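Local structure of putative xanthine dehydrogenase YAGS fad-binding subunit (Escherichia coli, 5G5G) at residues Asn47-Ile53 and Arg264-Leu270; Val77-Ile81 and Leu257-Val262; Ile299-Ser303 and Tyr327-His333; Gln322-Tyr327 and Leu361-Ile365. The protein probably oxidises aldehydes, serving as the subunit of a three-chain periplasmic oxidase that holds the molybdenum ion and its pterin cytosine dinucleotide. All blocks are in the same frame, centred on the assembly; numbering follows the deposited sequence.

Interaction 1 (Asn47-Ile53 and Arg264-Leu270); sequences NAAYGYI and RPVKVML
The backbone oxygen of Asn47 is gripped by two nitrogens of one arginine. Arg264 NE lies 2.9 Å from Asn47 O, nearly on the line of the carbonyl, and NH2 reaches Asn47 O at 3.0 Å, so the guanidinium meets the oxygen side-on and close to its own plane. The extended chain from CG to NE carries the group out to this carbonyl, and Ala49 CB covers one of its faces. NH2 also forms a salt bridge with Glu118. Beyond this clasp the backbones pair in parallel, 35° apart in direction, through three hydrogen bonds: Ala49 N to Pro265 O at 2.8 Å, Lys267 N to Ala49 O, and Gly51 N to Lys267 O. Farther along, two waters take over, one joining Gly51 O to Met269 N and the other Ile53 N to Met269 O. Lys267 runs alongside Tyr50, its CE 3.5 Å from Tyr50 CE2. Its NZ goes on to Tyr39 O; NZ also forms a salt bridge, and Tyr50 OH a hydrogen bond, with an acidic side chain on the chain of another protein. On the other face Val266 CG1 packs 3.8 Å from Gly51 N. The arrangement is that of neighbouring parallel strands inside a mixed sheet, here joining the hammerhead and molybdopterin-binding family regions.

Interaction 2 (Val77-Ile81 and Leu257-Val262); sequences VLAVI and LAARAV
Helix-on-sheet packing, the layering of an alpha/beta fold, sets this contact: the strand Val77-Ile81, outermost of its mixed sheet within this chain, is met by residues Leu257-Val262 of helix 250-262. The short segments run 9.0 Å apart at 128°, and apolar side chains alone bridge them. A classic beta bulge shapes the strand, since Leu78 and Ala79 both face Val116 on the neighbouring strand 111-117. At the bulge both residues direct their CB atoms toward the helix, and one methyl of Val262 meets them together: CG1 lies 4.0 Å from Leu78 CB and 3.6 Å from Ala79 CB. That branch stands anti to the carbonyl carbon of Val262 (chi1 -58°), which brings it to the strand side. Two residues beyond the bulge, Ile81 buries more surface than either bulge residue and spreads its branches along the helix. Its CG2 passes 4.2 Å from Leu257 CB, one turn before Ala261. The small alanines of this helical face let the strand come close, and Ala258 also packs on Leu114 and Val116 of the adjoining strand. The longer branch of Ile81 lies over them, with CG1 4.0 Å from Ala258 CA and CD1 4.0 Å from Ala261 CB.

Interaction 3 (Ile299-Ser303 and Tyr327-His333); sequences ITAIS and YAGANRH
Two strands of a mixed sheet run almost exactly parallel here, only 3° apart in direction and with 4.7 Å between their axes. Ile302 N donates to Asn331 O at 2.9 Å, and Ile302 O receives His333 N at 2.8 Å. A classic beta bulge, in which Thr300 and Ala301 both face Gly292, lies just before this regular pairing. There a side chain joins the backbone scheme: Asn331 ND2 reaches Thr300 O at 2.9 Å, lying in the carbonyl plane while the oxygen lies in the amide plane, whereas the bond from Asn331 N to the same oxygen is weak. The other end of that amide is taken by Asp164 N. A water continues the bridge from Ile299 O to Ala330 N. On the opposite side of the sheet Arg332 lies alongside Ile302, whose CG2 sits 3.8 Å above the centre of the guanidinium. A bend at chi3 (71°) folds the group back over its own loop, where NH1 and NH2 grip Tyr327 O end-on, each at 2.9 Å. Arg332 NH1 also meets a lone pair of Gly329 O at 2.9 Å, and NH2 goes on to Ser323 O. A leucine in place of Arg332 would probably leave Tyr327 O and Gly329 O without these donors and set the loop before the strand freer to move. The chemistry implies that a buried cation is received largely by backbone carbonyls, whose partial charges would help to stabilise it while it ties the loop into shape.

Interaction 4 (Gln322-Tyr327 and Leu361-Ile365); sequences QSELLY and LEIAI
At the centre of this buried loop-on-helix packing, part of the molybdopterin-binding domain, the hydroxyl of Tyr327 donates to a carboxylate on helix 354-372. Tyr327 OH stands 2.6 Å from Glu362 OE2 and uses the syn lone pair of that oxygen, with ring and carboxylate only 23° from coplanar. A bend at chi2 (-63°) curls the glutamate so that its acid group meets the edge of the ring. Around this bond the ring is closed in by hydrocarbon: Ile365 CG1 lies 3.6 Å from Tyr327 CE2, while Leu326 CG covers one face toward the rim. Leu361 pushes its CD2 into the loop, 3.5 Å from Ser323 OG and 3.9 Å from Gln322 CG, and 4.0 Å from Tyr327 CE2 at the ring edge. A phenylalanine in place of Tyr327 would probably leave Glu362 OE2 without its hydroxyl mate in a buried setting. In the next shell Glu362 OE1 is held by a salt bridge to Arg380 and by Ala437 N, which would help to fix the carboxylate and keep it charged. Ser323 OG bonds to His304 ND1, and Gln322 NE2 reaches the same OG in the plane of its amide and also bonds to Ala319 O. The turn itself is gathered at one carbonyl, Gln322 O, which accepts Leu325 N at 3.1 Å and Leu326 N at 2.9 Å.

The four contacts form two pairs on opposite sides of the chain's centre. Interactions 1 and 2, with centres 9 Å apart, share one sheet: helix 250-262 leads directly into strand 266-269, and Val266 CG2 packs 3.7 Å from Ala259 CA. Interactions 3 and 4, centres 10 Å apart, share Tyr327, which gives its carbonyl to one and its ring and hydroxyl to the other; Ile299 CD1 also meets Ile365 CD1 at 4.1 Å. Between the pairs no contact is made, the nearest atoms of interactions 1 and 4 being about 29 Å apart. The Gln322 side chain of interaction 4 lies about 14 Å from the bound molybdenum ion.

Interaction 1 (Asn47-Ile53 and Arg264-Leu270)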
loop_
_atom_site.group_PDB
_atom_site.type_symbol
_atom_site.label_atom_id
_atom_site.label_comp_id
_atom_site.label_asym_id
_atom_site.label_seq_id
_atom_site.Cartn_x
_atom_site.Cartn_y
_atom_site.Cartn_z
ATOM N N ASN C 47 -28.385 13.333 3.674
ATOM C CA ASN C 47 -28.950 12.227 4.460
ATOM C C ASN C 47 -28.703 10.847 3.882
ATOM O O ASN C 47 -29.523 9.940 4.058
ATOM C CB ASN C 47 -30.445 12.459 4.625
ATOM C CG ASN C 47 -30.740 13.843 5.213
ATOM O OD1 ASN C 47 -31.602 14.618 4.705
ATOM N ND2 ASN C 47 -30.014 14.185 6.286
ATOM N N ALA C 48 -27.581 10.708 3.188
ATOM C CA ALA C 48 -27.223 9.410 2.623
ATOM C C ALA C 48 -27.145 8.349 3.728
ATOM O O ALA C 48 -26.622 8.607 4.830
ATOM C CB ALA C 48 -25.925 9.484 1.871
ATOM N N ALA C 49 -27.708 7.195 3.429
ATOM C CA ALA C 49 -27.580 6.025 4.314
ATOM C C ALA C 49 -26.265 5.289 4.022
ATOM O O ALA C 49 -25.565 5.588 3.040
ATOM C CB ALA C 49 -28.811 5.128 4.209
ATOM N N TYR C 50 -25.921 4.386 4.915
ATOM C CA TYR C 50 -24.659 3.665 4.906
ATOM C C TYR C 50 -24.887 2.213 4.597
ATOM O O TYR C 50 -25.679 1.553 5.256
ATOM C CB TYR C 50 -23.991 3.818 6.249
ATOM C CG TYR C 50 -23.588 5.212 6.594
ATOM C CD1 TYR C 50 -24.484 6.118 7.100
ATOM C CD2 TYR C 50 -22.289 5.653 6.360
ATOM C CE1 TYR C 50 -24.108 7.404 7.426
ATOM C CE2 TYR C 50 -21.896 6.955 6.677
ATOM C CZ TYR C 50 -22.820 7.832 7.196
ATOM O OH TYR C 50 -22.415 9.138 7.512
ATOM N N GLY C 51 -24.170 1.678 3.611
ATOM C CA GLY C 51 -24.235 0.248 3.362
ATOM C C GLY C 51 -22.976 -0.471 3.778
ATOM O O GLY C 51 -21.892 -0.026 3.440
ATOM N N TYR C 52 -23.110 -1.615 4.440
ATOM C CA TYR C 52 -21.990 -2.351 4.916
ATOM C C TYR C 52 -22.042 -3.752 4.298
ATOM O O TYR C 52 -23.033 -4.486 4.451
ATOM C CB TYR C 52 -21.926 -2.359 6.436
ATOM C CG TYR C 52 -20.562 -2.700 6.981
ATOM C CD1 TYR C 52 -20.141 -4.033 7.092
ATOM C CD2 TYR C 52 -19.702 -1.706 7.401
ATOM C CE1 TYR C 52 -18.886 -4.346 7.602
ATOM C CE2 TYR C 52 -18.452 -1.986 7.904
ATOM C CZ TYR C 52 -18.049 -3.308 8.010
ATOM O OH TYR C 52 -16.805 -3.594 8.497
ATOM N N ILE C 53 -20.964 -4.099 3.605
ATOM C CA ILE C 53 -20.841 -5.356 2.883
ATOM C C ILE C 53 -20.686 -6.595 3.769
ATOM O O ILE C 53 -19.963 -6.556 4.749
ATOM C CB ILE C 53 -19.651 -5.198 1.913
ATOM C CG1 ILE C 53 -20.092 -5.569 0.536
ATOM C CG2 ILE C 53 -18.332 -5.727 2.451
ATOM C CD1 ILE C 53 -20.461 -4.273 -0.124
ATOM N N ARG C 264 -33.441 6.308 -1.352
ATOM C CA ARG C 264 -32.619 7.234 -0.611
ATOM C C ARG C 264 -31.157 7.018 -1.030
ATOM O O ARG C 264 -30.811 5.874 -1.355
ATOM C CB ARG C 264 -32.802 6.905 0.865
ATOM C CG ARG C 264 -32.053 7.789 1.764
ATOM C CD ARG C 264 -32.597 7.524 3.152
ATOM N NE ARG C 264 -31.634 7.983 4.126
ATOM C CZ ARG C 264 -31.806 7.866 5.414
ATOM N NH1 ARG C 264 -32.915 7.267 5.913
ATOM N NH2 ARG C 264 -30.867 8.350 6.203
ATOM N N PRO C 265 -30.305 8.070 -1.033
ATOM C CA PRO C 265 -28.899 7.824 -1.414
ATOM C C PRO C 265 -28.205 6.886 -0.382
ATOM O O PRO C 265 -28.561 6.863 0.812
ATOM C CB PRO C 265 -28.244 9.210 -1.382
ATOM C CG PRO C 265 -29.367 10.168 -1.456
ATOM C CD PRO C 265 -30.582 9.502 -0.857
ATOM N N VAL C 266 -27.297 6.076 -0.893
ATOM C CA VAL C 266 -26.554 5.129 -0.078
ATOM C C VAL C 266 -25.103 5.204 -0.497
ATOM O O VAL C 266 -24.803 5.242 -1.684
ATOM C CB VAL C 266 -27.068 3.682 -0.253
ATOM C CG1 VAL C 266 -26.192 2.689 0.531
ATOM C CG2 VAL C 266 -28.540 3.579 0.145
ATOM N N LYS C 267 -24.211 5.223 0.483
ATOM C CA LYS C 267 -22.773 5.114 0.209
ATOM C C LYS C 267 -22.184 3.884 0.837
ATOM O O LYS C 267 -22.628 3.437 1.903
ATOM C CB LYS C 267 -22.021 6.367 0.609
ATOM C CG LYS C 267 -22.129 6.784 2.017
ATOM C CD LYS C 267 -21.367 8.093 2.170
ATOM C CE LYS C 267 -21.058 8.452 3.576
ATOM N NZ LYS C 267 -20.169 9.634 3.749
ATOM N N VAL C 268 -21.263 3.289 0.124
ATOM C CA VAL C 268 -20.664 1.993 0.458
ATOM C C VAL C 268 -19.151 2.072 0.246
ATOM O O VAL C 268 -18.704 2.479 -0.831
ATOM C CB VAL C 268 -21.194 0.881 -0.473
ATOM C CG1 VAL C 268 -20.519 -0.457 -0.163
ATOM C CG2 VAL C 268 -22.713 0.747 -0.328
ATOM N N MET C 269 -18.380 1.723 1.266
ATOM C CA MET C 269 -16.936 1.571 1.141
ATOM C C MET C 269 -16.590 0.106 1.432
ATOM O O MET C 269 -17.168 -0.502 2.357
ATOM C CB MET C 269 -16.234 2.444 2.167
ATOM C CG MET C 269 -14.720 2.409 2.069
ATOM S SD MET C 269 -13.893 3.534 3.268
ATOM C CE MET C 269 -14.781 5.004 2.850
ATOM N N LEU C 270 -15.685 -0.462 0.674
ATOM C CA LEU C 270 -15.191 -1.820 0.981
ATOM C C LEU C 270 -14.186 -1.693 2.138
ATOM O O LEU C 270 -13.159 -1.017 2.006
ATOM C CB LEU C 270 -14.526 -2.451 -0.225
ATOM C CG LEU C 270 -15.354 -2.493 -1.515
ATOM C CD1 LEU C 270 -14.624 -3.318 -2.566
ATOM C CD2 LEU C 270 -16.663 -3.119 -1.220
HETATM O O HOH W 1 -19.614 1.501 4.066
HETATM O O HOH W 2 -18.930 -2.130 3.657
#

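Interaction 2 (Val77-Ile81 and Leu257-Val262)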
loop_
_atom_site.group_PDB
_atom_site.type_symbol
_atom_site.label_atom_id
_atom_site.label_comp_id
_atom_site.label_asym_id
_atom_site.label_seq_id
_atom_site.Cartn_x
_atom_site.Cartn_y
_atom_site.Cartn_z
ATOM N N VAL C 77 -31.557 0.003 11.016
ATOM C CA VAL C 77 -31.436 -0.717 9.707
ATOM C C VAL C 77 -32.656 -0.362 8.846
ATOM O O VAL C 77 -33.781 -0.354 9.314
ATOM C CB VAL C 77 -31.293 -2.243 9.900
ATOM C CG1 VAL C 77 -31.426 -2.989 8.576
ATOM C CG2 VAL C 77 -29.914 -2.536 10.466
ATOM N N LEU C 78 -32.386 -0.085 7.569
ATOM C CA LEU C 78 -33.376 0.230 6.565
ATOM C C LEU C 78 -33.701 -0.971 5.687
ATOM O O LEU C 78 -34.878 -1.188 5.395
ATOM C CB LEU C 78 -32.881 1.356 5.631
ATOM C CG LEU C 78 -32.597 2.748 6.225
ATOM C CD1 LEU C 78 -32.329 3.723 5.087
ATOM C CD2 LEU C 78 -33.802 3.187 6.985
ATOM N N ALA C 79 -32.712 -1.733 5.274
ATOM C CA ALA C 79 -32.934 -2.898 4.400
ATOM C C ALA C 79 -31.669 -3.757 4.364
ATOM O O ALA C 79 -30.583 -3.326 4.771
ATOM C CB ALA C 79 -33.231 -2.426 2.981
ATOM N N VAL C 80 -31.827 -4.981 3.842
ATOM C CA VAL C 80 -30.664 -5.812 3.551
ATOM C C VAL C 80 -30.786 -6.288 2.103
ATOM O O VAL C 80 -31.788 -6.924 1.757
ATOM C CB VAL C 80 -30.588 -7.060 4.490
ATOM C CG1 VAL C 80 -29.318 -7.856 4.203
ATOM C CG2 VAL C 80 -30.653 -6.605 5.952
ATOM N N ILE C 81 -29.786 -5.982 1.294
ATOM C CA ILE C 81 -29.739 -6.364 -0.116
ATOM C C ILE C 81 -29.081 -7.722 -0.255
ATOM O O ILE C 81 -28.022 -7.930 0.335
ATOM C CB ILE C 81 -28.942 -5.361 -0.943
ATOM C CG1 ILE C 81 -29.399 -3.935 -0.609
ATOM C CG2 ILE C 81 -29.041 -5.682 -2.440
ATOM C CD1 ILE C 81 -30.863 -3.671 -0.634
ATOM N N LEU C 257 -27.775 -0.715 -6.229
ATOM C CA LEU C 257 -28.916 -1.541 -5.831
ATOM C C LEU C 257 -29.598 -1.048 -4.562
ATOM O O LEU C 257 -30.831 -0.994 -4.474
ATOM C CB LEU C 257 -28.472 -2.986 -5.621
ATOM C CG LEU C 257 -28.057 -3.665 -6.916
ATOM C CD1 LEU C 257 -27.483 -5.029 -6.569
ATOM C CD2 LEU C 257 -29.248 -3.811 -7.836
ATOM N N ALA C 258 -28.779 -0.728 -3.566
ATOM C CA ALA C 258 -29.296 -0.273 -2.288
ATOM C C ALA C 258 -30.093 1.016 -2.370
ATOM O O ALA C 258 -31.185 1.134 -1.779
ATOM C CB ALA C 258 -28.150 -0.123 -1.276
ATOM N N ALA C 259 -29.565 1.983 -3.099
ATOM C CA ALA C 259 -30.214 3.287 -3.163
ATOM C C ALA C 259 -31.541 3.188 -3.887
ATOM O O ALA C 259 -32.463 3.881 -3.561
ATOM C CB ALA C 259 -29.279 4.295 -3.876
ATOM N N ARG C 260 -31.644 2.289 -4.841
ATOM C CA ARG C 260 -32.910 2.095 -5.531
ATOM C C ARG C 260 -33.961 1.412 -4.594
ATOM O O ARG C 260 -35.125 1.836 -4.499
ATOM C CB ARG C 260 -32.689 1.297 -6.812
ATOM C CG ARG C 260 -33.978 1.168 -7.591
ATOM C CD ARG C 260 -33.747 0.616 -8.966
ATOM N NE ARG C 260 -33.171 -0.716 -8.886
ATOM C CZ ARG C 260 -32.830 -1.462 -9.945
ATOM N NH1 ARG C 260 -33.055 -1.053 -11.233
ATOM N NH2 ARG C 260 -32.302 -2.645 -9.705
ATOM N N ALA C 261 -33.519 0.403 -3.856
ATOM C CA ALA C 261 -34.410 -0.273 -2.883
ATOM C C ALA C 261 -34.930 0.624 -1.754
ATOM O O ALA C 261 -36.092 0.545 -1.413
ATOM C CB ALA C 261 -33.703 -1.462 -2.293
ATOM N N VAL C 262 -34.083 1.439 -1.128
ATOM C CA VAL C 262 -34.508 2.273 -0.004
ATOM C C VAL C 262 -34.960 3.665 -0.396
ATOM O O VAL C 262 -35.414 4.404 0.483
ATOM C CB VAL C 262 -33.470 2.359 1.149
ATOM C CG1 VAL C 262 -33.181 0.954 1.658
ATOM C CG2 VAL C 262 -32.173 3.087 0.737
#

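Interaction 3 (Ile299-Ser303 and Tyr327-His333)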
loop_
_atom_site.group_PDB
_atom_site.type_symbol
_atom_site.label_atom_id
_atom_site.label_comp_id
_atom_site.label_asym_id
_atom_site.label_seq_id
_atom_site.Cartn_x
_atom_site.Cartn_y
_atom_site.Cartn_z
ATOM N N ILE C 299 22.746 -14.172 -28.156
ATOM C CA ILE C 299 21.656 -15.106 -27.899
ATOM C C ILE C 299 21.230 -15.692 -29.228
ATOM O O ILE C 299 21.049 -14.955 -30.199
ATOM C CB ILE C 299 20.481 -14.396 -27.214
ATOM C CG1 ILE C 299 20.910 -13.972 -25.811
ATOM C CG2 ILE C 299 19.232 -15.280 -27.167
ATOM C CD1 ILE C 299 19.929 -13.041 -25.127
ATOM N N THR C 300 21.074 -17.005 -29.262
ATOM C CA THR C 300 20.607 -17.754 -30.412
ATOM C C THR C 300 19.288 -18.498 -30.173
ATOM O O THR C 300 18.657 -18.934 -31.141
ATOM C CB THR C 300 21.642 -18.788 -30.818
ATOM O OG1 THR C 300 21.926 -19.632 -29.703
ATOM C CG2 THR C 300 22.925 -18.073 -31.286
ATOM N N ALA C 301 18.913 -18.675 -28.906
ATOM C CA ALA C 301 17.777 -19.509 -28.562
ATOM C C ALA C 301 17.119 -18.968 -27.321
ATOM O O ALA C 301 17.794 -18.761 -26.316
ATOM C CB ALA C 301 18.255 -20.945 -28.356
ATOM N N ILE C 302 15.818 -18.645 -27.375
ATOM C CA ILE C 302 15.121 -18.130 -26.202
ATOM C C ILE C 302 13.751 -18.777 -26.123
ATOM O O ILE C 302 12.981 -18.783 -27.080
ATOM C CB ILE C 302 15.030 -16.579 -26.167
ATOM C CG1 ILE C 302 14.285 -16.124 -24.900
ATOM C CG2 ILE C 302 14.378 -15.990 -27.443
ATOM C CD1 ILE C 302 14.557 -14.657 -24.625
ATOM N N SER C 303 13.479 -19.396 -24.988
ATOM C CA SER C 303 12.216 -20.041 -24.698
ATOM C C SER C 303 11.719 -19.490 -23.358
ATOM O O SER C 303 12.478 -19.423 -22.351
ATOM C CB SER C 303 12.347 -21.550 -24.615
ATOM O OG SER C 303 11.141 -22.187 -24.113
ATOM N N TYR C 327 15.014 -8.999 -26.664
ATOM C CA TYR C 327 16.371 -9.334 -27.056
ATOM C C TYR C 327 16.390 -10.044 -28.402
ATOM O O TYR C 327 15.420 -10.677 -28.774
ATOM C CB TYR C 327 17.077 -10.177 -26.008
ATOM C CG TYR C 327 17.128 -9.478 -24.681
ATOM C CD1 TYR C 327 17.907 -8.383 -24.518
ATOM C CD2 TYR C 327 16.380 -9.941 -23.607
ATOM C CE1 TYR C 327 17.964 -7.698 -23.299
ATOM C CE2 TYR C 327 16.449 -9.285 -22.353
ATOM C CZ TYR C 327 17.239 -8.169 -22.211
ATOM O OH TYR C 327 17.305 -7.468 -21.027
ATOM N N ALA C 328 17.481 -9.849 -29.152
ATOM C CA ALA C 328 17.696 -10.564 -30.376
ATOM C C ALA C 328 17.808 -12.077 -30.104
ATOM O O ALA C 328 18.073 -12.512 -28.958
ATOM C CB ALA C 328 18.944 -10.076 -31.092
ATOM N N GLY C 329 17.564 -12.838 -31.162
ATOM C CA GLY C 329 17.693 -14.309 -31.155
ATOM C C GLY C 329 16.852 -14.880 -32.270
ATOM O O GLY C 329 15.645 -14.615 -32.302
ATOM N N ALA C 330 17.450 -15.704 -33.124
ATOM C CA ALA C 330 16.725 -16.213 -34.294
ATOM C C ALA C 330 15.773 -17.368 -33.986
ATOM O O ALA C 330 14.890 -17.702 -34.818
ATOM C CB ALA C 330 17.719 -16.608 -35.372
ATOM N N ASN C 331 15.899 -17.974 -32.806
ATOM C CA ASN C 331 15.172 -19.199 -32.512
ATOM C C ASN C 331 14.495 -19.032 -31.194
ATOM O O ASN C 331 15.152 -18.822 -30.164
ATOM C CB ASN C 331 16.143 -20.390 -32.502
ATOM C CG ASN C 331 16.924 -20.484 -33.780
ATOM O OD1 ASN C 331 16.415 -20.980 -34.787
ATOM N ND2 ASN C 331 18.139 -19.958 -33.786
ATOM N N ARG C 332 13.170 -19.011 -31.250
ATOM C CA ARG C 332 12.368 -18.521 -30.133
ATOM C C ARG C 332 11.102 -19.324 -29.921
ATOM O O ARG C 332 10.471 -19.811 -30.866
ATOM C CB ARG C 332 11.939 -17.047 -30.390
ATOM C CG ARG C 332 12.981 -16.202 -31.119
ATOM C CD ARG C 332 12.493 -14.776 -31.365
ATOM N NE ARG C 332 12.400 -13.955 -30.164
ATOM C CZ ARG C 332 13.314 -13.101 -29.694
ATOM N NH1 ARG C 332 14.441 -12.926 -30.322
ATOM N NH2 ARG C 332 13.055 -12.385 -28.613
ATOM N N HIS C 333 10.730 -19.458 -28.668
ATOM C CA HIS C 333 9.458 -20.066 -28.315
ATOM C C HIS C 333 8.881 -19.343 -27.096
ATOM O O HIS C 333 9.587 -19.104 -26.088
ATOM C CB HIS C 333 9.627 -21.568 -28.098
ATOM C CG HIS C 333 8.540 -22.188 -27.287
ATOM N ND1 HIS C 333 7.365 -22.628 -27.843
ATOM C CD2 HIS C 333 8.436 -22.422 -25.957
ATOM C CE1 HIS C 333 6.573 -23.111 -26.898
ATOM N NE2 HIS C 333 7.183 -22.967 -25.734
HETATM O O HOH W 3 20.385 -15.519 -33.317
#

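Interaction 4 (Gln322-Tyr327 and Leu361-Ile365)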
loop_
_atom_site.group_PDB
_atom_site.type_symbol
_atom_site.label_atom_id
_atom_site.label_comp_id
_atom_site.label_asym_id
_atom_site.label_seq_id
_atom_site.Cartn_x
_atom_site.Cartn_y
_atom_site.Cartn_z
ATOM N N GLN C 322 7.124 -9.823 -23.309
ATOM C CA GLN C 322 8.330 -9.033 -23.475
ATOM C C GLN C 322 9.452 -9.841 -24.059
ATOM O O GLN C 322 10.318 -9.291 -24.758
ATOM C CB GLN C 322 8.863 -8.401 -22.187
ATOM C CG GLN C 322 9.572 -9.323 -21.221
ATOM C CD GLN C 322 8.601 -10.199 -20.458
ATOM O OE1 GLN C 322 7.744 -9.672 -19.743
ATOM N NE2 GLN C 322 8.759 -11.514 -20.553
ATOM N N SER C 323 9.427 -11.133 -23.811
ATOM C CA SER C 323 10.492 -11.991 -24.312
ATOM C C SER C 323 10.440 -12.167 -25.827
ATOM O O SER C 323 11.404 -12.712 -26.427
ATOM C CB SER C 323 10.455 -13.346 -23.601
ATOM O OG SER C 323 10.645 -13.147 -22.222
ATOM N N GLU C 324 9.319 -11.783 -26.438
ATOM C CA GLU C 324 9.165 -11.829 -27.870
ATOM C C GLU C 324 9.834 -10.655 -28.544
ATOM O O GLU C 324 10.046 -10.706 -29.764
ATOM C CB GLU C 324 7.683 -11.848 -28.294
ATOM C CG GLU C 324 6.982 -13.096 -27.707
ATOM C CD GLU C 324 5.462 -13.125 -27.789
ATOM O OE1 GLU C 324 4.836 -12.150 -28.288
ATOM O OE2 GLU C 324 4.886 -14.133 -27.295
ATOM N N LEU C 325 10.140 -9.606 -27.805
ATOM C CA LEU C 325 10.587 -8.318 -28.407
ATOM C C LEU C 325 11.865 -7.739 -27.816
ATOM O O LEU C 325 12.528 -6.910 -28.464
ATOM C CB LEU C 325 9.474 -7.247 -28.217
ATOM C CG LEU C 325 8.260 -7.479 -29.082
ATOM C CD1 LEU C 325 7.090 -6.586 -28.654
ATOM C CD2 LEU C 325 8.549 -7.287 -30.550
ATOM N N LEU C 326 12.215 -8.111 -26.595
ATOM C CA LEU C 326 13.273 -7.389 -25.924
ATOM C C LEU C 326 14.665 -7.725 -26.461
ATOM O O LEU C 326 15.418 -6.806 -26.701
ATOM C CB LEU C 326 13.203 -7.575 -24.403
ATOM C CG LEU C 326 14.117 -6.686 -23.514
ATOM C CD1 LEU C 326 14.031 -5.213 -23.869
ATOM C CD2 LEU C 326 13.750 -6.862 -22.045
ATOM N N TYR C 327 15.014 -8.999 -26.664
ATOM C CA TYR C 327 16.371 -9.334 -27.056
ATOM C C TYR C 327 16.390 -10.044 -28.402
ATOM O O TYR C 327 15.420 -10.677 -28.774
ATOM C CB TYR C 327 17.077 -10.177 -26.008
ATOM C CG TYR C 327 17.128 -9.478 -24.681
ATOM C CD1 TYR C 327 17.907 -8.383 -24.518
ATOM C CD2 TYR C 327 16.380 -9.941 -23.607
ATOM C CE1 TYR C 327 17.964 -7.698 -23.299
ATOM C CE2 TYR C 327 16.449 -9.285 -22.353
ATOM C CZ TYR C 327 17.239 -8.169 -22.211
ATOM O OH TYR C 327 17.305 -7.468 -21.027
ATOM N N LEU C 361 12.789 -12.843 -16.483
ATOM C CA LEU C 361 13.701 -12.733 -17.582
ATOM C C LEU C 361 15.001 -12.014 -17.217
ATOM O O LEU C 361 16.101 -12.433 -17.655
ATOM C CB LEU C 361 13.031 -12.035 -18.800
ATOM C CG LEU C 361 13.910 -11.695 -19.981
ATOM C CD1 LEU C 361 14.432 -13.012 -20.587
ATOM C CD2 LEU C 361 13.093 -10.921 -20.993
ATOM N N GLU C 362 14.890 -10.933 -16.442
ATOM C CA GLU C 362 16.057 -10.088 -16.138
ATOM C C GLU C 362 17.002 -10.692 -15.090
ATOM O O GLU C 362 18.181 -10.360 -15.067
ATOM C CB GLU C 362 15.593 -8.665 -15.771
ATOM C CG GLU C 362 14.915 -8.000 -16.953
ATOM C CD GLU C 362 15.862 -7.813 -18.146
ATOM O OE1 GLU C 362 16.914 -7.153 -17.959
ATOM O OE2 GLU C 362 15.547 -8.306 -19.291
ATOM N N ILE C 363 16.520 -11.666 -14.324
ATOM C CA ILE C 363 17.469 -12.532 -13.549
ATOM C C ILE C 363 18.136 -13.518 -14.502
ATOM O O ILE C 363 19.343 -13.706 -14.426
ATOM C CB ILE C 363 16.804 -13.304 -12.375
ATOM C CG1 ILE C 363 16.176 -12.339 -11.377
ATOM C CG2 ILE C 363 17.806 -14.219 -11.709
ATOM C CD1 ILE C 363 15.385 -12.987 -10.233
ATOM N N ALA C 364 17.361 -14.187 -15.355
ATOM C CA ALA C 364 17.891 -15.166 -16.309
ATOM C C ALA C 364 18.982 -14.571 -17.175
ATOM O O ALA C 364 20.035 -15.180 -17.386
ATOM C CB ALA C 364 16.778 -15.805 -17.164
ATOM N N ILE C 365 18.777 -13.327 -17.626
ATOM C CA ILE C 365 19.781 -12.660 -18.437
ATOM C C ILE C 365 21.050 -12.413 -17.599
ATOM O O ILE C 365 22.160 -12.591 -18.099
ATOM C CB ILE C 365 19.197 -11.329 -18.999
ATOM C CG1 ILE C 365 18.114 -11.593 -20.093
ATOM C CG2 ILE C 365 20.278 -10.401 -19.577
ATOM C CD1 ILE C 365 18.578 -12.277 -21.344
#